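Local coordinates for protein NAD-dependent benzaldehyde dehydrogenase (Legionella pneumophila, PDB 3RHE) that carries a dehydrogenase name but belongs to the glyoxalase/bleomycin resistance superfamily, and probably binds a small molecule, its precise role being unsettled, at residues V10-K15 against L50-Q55; G68-F73 against R117-C122; M80-H85 against F104-V109. All blocks are in the same frame, centred on the assembly; numbering follows the deposited sequence.

How the contacts relate
The three contacts are spread across one curled mixed sheet. Contact 1 joins strands 8-14 and 49-54, contact 2 joins 69-74 and 117-123, and contact 3 lays helix 78-90 on strand 105-111. The centres of contacts 1 and 2 lie about 11 Å apart, bridged where Leu11 O meets Glu70 N at 2.8 Å. Contacts 2 and 3, about 10 Å apart between centres, are tied by Cys122 N to Tyr106 O at 2.8 Å. Contacts 1 and 3 are separated by about 19 Å between centres, yet Trp53 CZ2 reaches Phe104 CE2 at 3.6 Å. In relatives, such a curled sheet cups the ligand or metal site; here a pocket is only inferred.

Contact 1. Residues V10-K15 against L50-Q55; sequences VLFYVK and LGLWAQ
Phe12 and Leu50 meet on one face of a parallel strand pair, 10-14 beside 50-54, within the curled sheet of the vicinal oxygen chelate (VOC) fold. Methyl CD1 of Leu50 rests over the centre of the Phe12 ring, 4.0 Å from its centroid and only 10° off the ring normal, a clear CH-pi contact. Leu50 reaches across because its CG stands opposite the backbone N (chi1 172°), and the same methyl also touches Val10 CG1 at 4.0 Å. Further along, Leu52 CD2 packs against Phe12 CB and Val14 CG1. Tyr24 of helix 17-28 packs on Phe12 and Leu52, and the tight packing of this face lies at Leu50, Leu52 and Phe12.

The reverse face carries Leu11, Tyr13 and Trp53. Gly51 has no side chain here, and Leu11 CD1 settles 3.9 Å from Gly51 CA. Trp53 CE3 comes to 4.2 Å from Leu11 CG, while Tyr13 turns its ring obliquely to the indole and its hydroxyl joins a polar group formed with Glu70 and Arg117. Five backbone hydrogen bonds run alternately between the strands; the tightest include Phe12 N to Gly51 O, at 2.7 Å.

Packing thins where the strands end. Lys15, exposed to solvent, and Gln55 lie side by side and point the same way, touching only through Lys15 CG and Gln55 NE2. The final backbone bond is less regular than the first: Gln55 N meets Val14 O at 2.8 Å, tilted 33° from the carbonyl plane.

Contact 2. Residues G68-F73 against R117-C122; sequences GMELSF and RLRIFC
Phe73 and Ile120 form the apolar centre of this parallel strand pair: Ile120 CD1 lies 3.7 Å from Phe73 CB and approaches the ring aslant, neither over its face nor at its edge. The ring edge is turned to the neighbouring backbone: Arg119 O sits in the ring plane, 3.2 Å from Phe73 CD2. On the same face of the sheet, Leu71 CB meets Leu118 CD2 at 4.0 Å. Trp88 of helix 78-90 packs on Leu118 and Ile120, which places these two between sheet and helix.

Moving outward, the strands are joined by four backbone hydrogen bonds, of which Phe73 N to Arg119 O is the shortest at 2.7 Å. Where they splay at the start, a water takes over, donating a hydrogen bond to Met69 O and accepting one from Arg117 N; residue 69 is selenomethionine.

The polar edge lies on the other face. Ser72 OG points at the edge of the Phe121 ring, close to CE2, and is hydrogen-bonded to Leu9 O. Beside it Arg119 grips Glu70 side-on in a two-pronged salt bridge, with NE to OE1 at 2.6 Å and NH2 to OE2 at 2.8 Å. Both oxygens are met on their syn sides, and the carboxylate and guanidinium planes are only 27° apart. A bend in the arginine chain (chi3 -59°) brings the two groups together. Arg117 is held by Pro60 O and Lys61 O, its NH1 4.4 Å from Glu70 OE2, beyond a salt bridge. The two Arg119 bonds fix the rotation of the Glu70 carboxylate, whose OE2 has Tyr13 OH as a further partner. With Arg119 bound and Arg117 nearby, this buried carboxylate is probably kept charged in an otherwise partly apolar face.

Contact 3. Residues M80-H85 against F104-V109; sequences MVDEIH and FGYTFV
His85 and Phe108 form a T-shaped pair between helix 78-90 and strand 105-111, illustrating how the VOC fold lays a helix on one face of its curled sheet. The edge of the imidazole is turned to the phenyl face, with centroids 5.0 Å apart and planes at 79°. His85 CD2 stands 3.8 Å above the phenyl plane, displaced toward the rim. Just behind it His85 CB makes a CH-pi contact over the same ring, 4.0 Å from its centroid. Phe108 is thus met from above by one residue, while Val81 CG1 approaches in its plane, at the edge, 3.8 Å from CD1. Trp88, further along the helix, also pairs edge-to-face with Phe108. Phe108 CG occupies the crowded position between backbone N and carbonyl carbon (chi1 79°), which swings the ring up against the helix.

Tyr106 is placed differently. With CG opposite the backbone N, its ring reaches across to the helix and lies oblique to Val81, whose CG1 is 3.7 Å from Tyr106 CD2. One valine methyl therefore serves both aromatic residues, meeting Phe108 at its edge and Tyr106 aslant. Val81 CG2 also touches the backbone oxygen of Tyr106. Ile84 contributes a lighter contact, its CG2 reaching Phe108 CZ.

Thr107, between the two rings in sequence, faces the other way, its OG1 bonded to Ile120 O and to Arg119 NH1, so the strand presents an aromatic pair to the helix and a polar residue to the opposite face of the sheet. The contact has one side-chain hydrogen bond, at the far end of Tyr106. Tyr106 OH donates to the syn lone pair of Asp82 OD1 at 2.7 Å, with the carboxylate turned 89° to the ring.

Contact 1. Residues V10-K15 against L50-Q55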
# COMPACT_ATOMS: atom_id res chain seq x y z
N VAL A 10 -5.18 -0.63 -3.58
CA VAL A 10 -5.85 -0.67 -2.29
C VAL A 10 -5.11 -1.68 -1.42
O VAL A 10 -4.90 -2.81 -1.83
CB VAL A 10 -7.33 -1.06 -2.46
CG1 VAL A 10 -8.04 -1.17 -1.10
CG2 VAL A 10 -8.03 -0.05 -3.36
N LEU A 11 -4.69 -1.26 -0.24
CA LEU A 11 -3.92 -2.10 0.66
C LEU A 11 -4.74 -2.43 1.89
O LEU A 11 -5.13 -1.55 2.63
CB LEU A 11 -2.62 -1.39 1.08
CG LEU A 11 -1.23 -1.70 0.54
CD1 LEU A 11 -1.22 -2.61 -0.68
CD2 LEU A 11 -0.44 -0.40 0.31
N PHE A 12 -4.99 -3.71 2.11
CA PHE A 12 -5.66 -4.17 3.32
C PHE A 12 -4.63 -4.73 4.29
O PHE A 12 -3.85 -5.62 3.93
CB PHE A 12 -6.69 -5.26 2.97
CG PHE A 12 -8.03 -4.73 2.51
CD1 PHE A 12 -8.23 -3.37 2.32
CD2 PHE A 12 -9.08 -5.59 2.25
CE1 PHE A 12 -9.48 -2.87 1.89
CE2 PHE A 12 -10.32 -5.11 1.83
CZ PHE A 12 -10.51 -3.75 1.65
N TYR A 13 -4.62 -4.22 5.52
CA TYR A 13 -3.85 -4.85 6.58
C TYR A 13 -4.55 -6.15 6.97
O TYR A 13 -5.74 -6.14 7.26
CB TYR A 13 -3.74 -3.93 7.80
CG TYR A 13 -3.10 -2.57 7.53
CD1 TYR A 13 -2.37 -2.33 6.37
CD2 TYR A 13 -3.20 -1.54 8.47
CE1 TYR A 13 -1.77 -1.07 6.13
CE2 TYR A 13 -2.60 -0.29 8.24
CZ TYR A 13 -1.89 -0.07 7.08
OH TYR A 13 -1.30 1.17 6.87
N VAL A 14 -3.82 -7.27 6.97
CA VAL A 14 -4.39 -8.56 7.35
C VAL A 14 -3.56 -9.30 8.43
O VAL A 14 -2.32 -9.22 8.45
CB VAL A 14 -4.58 -9.50 6.14
CG1 VAL A 14 -5.50 -8.87 5.10
CG2 VAL A 14 -3.23 -9.90 5.52
N LYS A 15 -4.25 -10.02 9.30
CA LYS A 15 -3.55 -10.82 10.32
C LYS A 15 -2.72 -11.95 9.70
O LYS A 15 -1.59 -12.22 10.12
CB LYS A 15 -4.53 -11.41 11.33
CG LYS A 15 -5.03 -10.45 12.39
CD LYS A 15 -5.78 -11.19 13.49
CE LYS A 15 -5.52 -10.58 14.87
NZ LYS A 15 -6.27 -11.30 15.96
N LEU A 50 -5.70 -4.96 -5.56
CA LEU A 50 -5.90 -5.16 -4.13
C LEU A 50 -4.75 -5.94 -3.51
O LEU A 50 -4.46 -7.09 -3.91
CB LEU A 50 -7.23 -5.89 -3.86
CG LEU A 50 -7.48 -6.34 -2.42
CD1 LEU A 50 -7.76 -5.15 -1.52
CD2 LEU A 50 -8.65 -7.33 -2.37
N GLY A 51 -4.07 -5.30 -2.56
CA GLY A 51 -3.00 -5.93 -1.81
C GLY A 51 -3.39 -6.32 -0.39
O GLY A 51 -4.07 -5.58 0.34
N LEU A 52 -2.95 -7.51 0.01
CA LEU A 52 -3.15 -8.01 1.36
C LEU A 52 -1.78 -8.08 2.05
O LEU A 52 -0.93 -8.87 1.65
CB LEU A 52 -3.80 -9.39 1.32
CG LEU A 52 -5.05 -9.51 0.43
CD1 LEU A 52 -5.45 -10.99 0.26
CD2 LEU A 52 -6.22 -8.67 0.98
N TRP A 53 -1.60 -7.27 3.08
CA TRP A 53 -0.29 -7.03 3.68
C TRP A 53 -0.29 -7.37 5.18
O TRP A 53 -1.11 -6.85 5.95
CB TRP A 53 0.08 -5.56 3.43
CG TRP A 53 1.52 -5.19 3.57
CD1 TRP A 53 2.61 -6.03 3.64
CD2 TRP A 53 2.05 -3.86 3.61
NE1 TRP A 53 3.78 -5.29 3.75
CE2 TRP A 53 3.46 -3.96 3.74
CE3 TRP A 53 1.46 -2.58 3.58
CZ2 TRP A 53 4.28 -2.83 3.82
CZ3 TRP A 53 2.29 -1.46 3.67
CH2 TRP A 53 3.68 -1.60 3.79
N ALA A 54 0.62 -8.25 5.59
CA ALA A 54 0.71 -8.68 6.98
C ALA A 54 0.80 -7.49 7.93
O ALA A 54 1.71 -6.66 7.83
CB ALA A 54 1.89 -9.64 7.20
N GLN A 55 -0.14 -7.44 8.87
CA GLN A 55 -0.29 -6.32 9.79
C GLN A 55 1.01 -6.03 10.55
O GLN A 55 1.34 -4.88 10.83
CB GLN A 55 -1.41 -6.63 10.78
CG GLN A 55 -1.99 -5.43 11.50
CD GLN A 55 -3.25 -5.78 12.29
OE1 GLN A 55 -3.85 -4.92 12.93
NE2 GLN A 55 -3.64 -7.06 12.25

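Contact 2. Residues G68-F73 against R117-C122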
# COMPACT_ATOMS: atom_id res chain seq x y z
N GLY A 68 -7.30 0.22 9.14
CA GLY A 68 -6.84 -1.13 8.80
C GLY A 68 -6.52 -1.30 7.32
O GLY A 68 -6.53 -2.41 6.78
N MSE A 69 -6.22 -0.19 6.66
CA MSE A 69 -6.04 -0.18 5.21
C MSE A 69 -5.34 1.11 4.77
O MSE A 69 -5.12 2.02 5.57
CB MSE A 69 -7.40 -0.33 4.50
CG MSE A 69 -8.40 0.78 4.77
SE MSE A 69 -8.05 2.47 3.78
CE MSE A 69 -8.33 1.84 1.96
N GLU A 70 -4.94 1.15 3.50
CA GLU A 70 -4.36 2.35 2.90
C GLU A 70 -4.82 2.45 1.47
O GLU A 70 -5.05 1.43 0.81
CB GLU A 70 -2.82 2.31 2.88
CG GLU A 70 -2.12 1.93 4.17
CD GLU A 70 -0.61 1.77 3.96
OE1 GLU A 70 -0.18 1.86 2.80
OE2 GLU A 70 0.14 1.54 4.94
N LEU A 71 -4.94 3.67 0.97
CA LEU A 71 -5.08 3.89 -0.46
C LEU A 71 -3.69 4.28 -0.90
O LEU A 71 -3.12 5.25 -0.38
CB LEU A 71 -6.04 5.04 -0.73
CG LEU A 71 -6.89 5.11 -2.01
CD1 LEU A 71 -6.82 6.52 -2.58
CD2 LEU A 71 -6.56 4.09 -3.09
N SER A 72 -3.11 3.54 -1.84
CA SER A 72 -1.72 3.79 -2.21
C SER A 72 -1.56 4.08 -3.70
O SER A 72 -2.38 3.66 -4.52
CB SER A 72 -0.80 2.64 -1.77
OG SER A 72 -0.85 1.55 -2.67
N PHE A 73 -0.48 4.80 -4.01
CA PHE A 73 -0.19 5.30 -5.35
C PHE A 73 1.22 4.86 -5.70
O PHE A 73 2.18 5.34 -5.10
CB PHE A 73 -0.20 6.84 -5.37
CG PHE A 73 -1.42 7.48 -4.74
CD1 PHE A 73 -2.37 8.12 -5.53
CD2 PHE A 73 -1.61 7.46 -3.36
CE1 PHE A 73 -3.49 8.72 -4.95
CE2 PHE A 73 -2.71 8.06 -2.79
CZ PHE A 73 -3.66 8.69 -3.58
N ARG A 117 -5.15 6.44 5.70
CA ARG A 117 -3.76 6.50 5.23
C ARG A 117 -3.64 6.50 3.70
O ARG A 117 -4.34 5.76 2.99
CB ARG A 117 -2.92 5.37 5.83
CG ARG A 117 -2.71 5.47 7.34
CD ARG A 117 -2.02 4.22 7.87
NE ARG A 117 -1.63 4.35 9.27
CZ ARG A 117 -0.77 3.54 9.88
NH1 ARG A 117 -0.20 2.52 9.21
NH2 ARG A 117 -0.47 3.74 11.16
N LEU A 118 -2.73 7.33 3.22
CA LEU A 118 -2.51 7.53 1.80
C LEU A 118 -1.01 7.34 1.58
O LEU A 118 -0.20 8.10 2.08
CB LEU A 118 -2.90 8.96 1.43
CG LEU A 118 -4.33 9.40 1.76
CD1 LEU A 118 -4.54 10.86 1.40
CD2 LEU A 118 -5.32 8.56 0.99
N ARG A 119 -0.64 6.32 0.82
CA ARG A 119 0.77 5.99 0.67
C ARG A 119 1.28 6.20 -0.75
O ARG A 119 0.63 5.80 -1.71
CB ARG A 119 1.05 4.55 1.11
CG ARG A 119 2.50 4.09 0.84
CD ARG A 119 2.71 2.60 1.16
NE ARG A 119 2.42 2.28 2.55
CZ ARG A 119 3.26 2.43 3.56
NH1 ARG A 119 4.48 2.91 3.35
NH2 ARG A 119 2.89 2.10 4.79
N ILE A 120 2.44 6.83 -0.85
CA ILE A 120 3.16 6.93 -2.12
C ILE A 120 4.34 5.96 -2.03
O ILE A 120 5.04 5.92 -1.02
CB ILE A 120 3.74 8.37 -2.34
CG1 ILE A 120 2.66 9.46 -2.27
CG2 ILE A 120 4.52 8.45 -3.65
CD1 ILE A 120 1.61 9.37 -3.34
N PHE A 121 4.57 5.17 -3.07
CA PHE A 121 5.74 4.29 -3.07
C PHE A 121 6.28 4.05 -4.47
O PHE A 121 5.55 4.08 -5.46
CB PHE A 121 5.44 2.95 -2.39
CG PHE A 121 4.52 2.06 -3.19
CD1 PHE A 121 5.02 1.02 -3.96
CD2 PHE A 121 3.15 2.28 -3.18
CE1 PHE A 121 4.17 0.21 -4.70
CE2 PHE A 121 2.29 1.47 -3.92
CZ PHE A 121 2.81 0.43 -4.68
N CYS A 122 7.59 3.82 -4.53
CA CYS A 122 8.25 3.29 -5.71
C CYS A 122 8.88 1.96 -5.32
O CYS A 122 9.64 1.88 -4.35
CB CYS A 122 9.36 4.25 -6.17
SG CYS A 122 10.31 3.61 -7.57
O HOH W 1 -6.14 4.11 6.82

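Contact 3. Residues M80-H85 against F104-V109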
# COMPACT_ATOMS: atom_id res chain seq x y z
N MSE A 80 10.38 10.69 -8.17
CA MSE A 80 8.96 11.04 -8.21
C MSE A 80 8.34 10.98 -6.81
O MSE A 80 7.51 11.82 -6.45
CB MSE A 80 8.19 10.13 -9.19
CG MSE A 80 6.71 10.49 -9.29
SE MSE A 80 6.46 12.36 -9.82
CE MSE A 80 6.15 12.13 -11.72
N VAL A 81 8.73 9.98 -6.01
CA VAL A 81 8.30 9.93 -4.61
C VAL A 81 8.67 11.22 -3.87
O VAL A 81 7.85 11.78 -3.16
CB VAL A 81 8.93 8.75 -3.85
CG1 VAL A 81 8.60 8.83 -2.37
CG2 VAL A 81 8.49 7.43 -4.45
N ASP A 82 9.91 11.68 -4.03
CA ASP A 82 10.34 12.93 -3.39
C ASP A 82 9.55 14.13 -3.91
O ASP A 82 9.17 15.02 -3.15
CB ASP A 82 11.84 13.18 -3.59
CG ASP A 82 12.69 12.21 -2.80
OD1 ASP A 82 12.25 11.78 -1.71
OD2 ASP A 82 13.80 11.89 -3.27
N GLU A 83 9.32 14.15 -5.22
CA GLU A 83 8.59 15.26 -5.82
C GLU A 83 7.17 15.34 -5.26
O GLU A 83 6.70 16.41 -4.91
CB GLU A 83 8.60 15.13 -7.35
CG GLU A 83 7.63 16.03 -8.12
CD GLU A 83 7.84 17.52 -7.87
OE1 GLU A 83 8.95 17.93 -7.45
OE2 GLU A 83 6.89 18.28 -8.10
N ILE A 84 6.48 14.19 -5.15
CA ILE A 84 5.13 14.23 -4.59
C ILE A 84 5.17 14.61 -3.11
O ILE A 84 4.29 15.29 -2.62
CB ILE A 84 4.38 12.89 -4.77
CG1 ILE A 84 4.31 12.51 -6.25
CG2 ILE A 84 2.98 13.01 -4.17
CD1 ILE A 84 3.76 11.13 -6.53
N HIS A 85 6.20 14.16 -2.40
CA HIS A 85 6.33 14.54 -1.01
C HIS A 85 6.41 16.06 -0.85
O HIS A 85 5.79 16.64 0.04
CB HIS A 85 7.56 13.90 -0.37
CG HIS A 85 7.77 14.31 1.05
ND1 HIS A 85 8.77 15.17 1.45
CD2 HIS A 85 7.07 14.00 2.17
CE1 HIS A 85 8.69 15.36 2.75
NE2 HIS A 85 7.67 14.67 3.22
N PHE A 104 10.63 -3.16 0.64
CA PHE A 104 10.03 -3.29 -0.69
C PHE A 104 10.34 -2.11 -1.61
O PHE A 104 10.06 -2.16 -2.81
CB PHE A 104 8.52 -3.45 -0.58
CG PHE A 104 7.83 -2.27 0.04
CD1 PHE A 104 7.48 -1.17 -0.73
CD2 PHE A 104 7.56 -2.24 1.40
CE1 PHE A 104 6.85 -0.07 -0.16
CE2 PHE A 104 6.94 -1.15 1.97
CZ PHE A 104 6.59 -0.06 1.19
N GLY A 105 10.92 -1.05 -1.06
CA GLY A 105 11.16 0.16 -1.83
C GLY A 105 11.01 1.44 -1.03
O GLY A 105 11.07 1.44 0.19
N TYR A 106 10.80 2.54 -1.74
CA TYR A 106 10.92 3.88 -1.17
C TYR A 106 9.55 4.54 -1.09
O TYR A 106 8.80 4.55 -2.07
CB TYR A 106 11.86 4.68 -2.06
CG TYR A 106 12.27 6.04 -1.55
CD1 TYR A 106 13.05 6.17 -0.41
CD2 TYR A 106 11.95 7.18 -2.27
CE1 TYR A 106 13.48 7.43 0.03
CE2 TYR A 106 12.36 8.43 -1.85
CZ TYR A 106 13.12 8.56 -0.70
OH TYR A 106 13.52 9.81 -0.29
N THR A 107 9.23 5.10 0.07
CA THR A 107 7.83 5.38 0.39
C THR A 107 7.64 6.45 1.46
O THR A 107 8.52 6.67 2.28
CB THR A 107 7.12 4.05 0.86
OG1 THR A 107 5.71 4.26 0.99
CG2 THR A 107 7.67 3.60 2.20
N PHE A 108 6.48 7.10 1.44
CA PHE A 108 6.06 7.94 2.54
C PHE A 108 4.54 7.84 2.68
O PHE A 108 3.86 7.38 1.76
CB PHE A 108 6.55 9.40 2.40
CG PHE A 108 5.73 10.24 1.45
CD1 PHE A 108 6.04 10.27 0.09
CD2 PHE A 108 4.70 11.04 1.92
CE1 PHE A 108 5.29 11.05 -0.79
CE2 PHE A 108 3.97 11.83 1.05
CZ PHE A 108 4.26 11.83 -0.31
N VAL A 109 4.01 8.23 3.83
CA VAL A 109 2.55 8.17 4.01
C VAL A 109 1.94 9.40 4.67
O VAL A 109 2.49 9.95 5.63
CB VAL A 109 2.03 6.83 4.64
CG1 VAL A 109 3.10 6.11 5.38
CG2 VAL A 109 0.76 7.04 5.51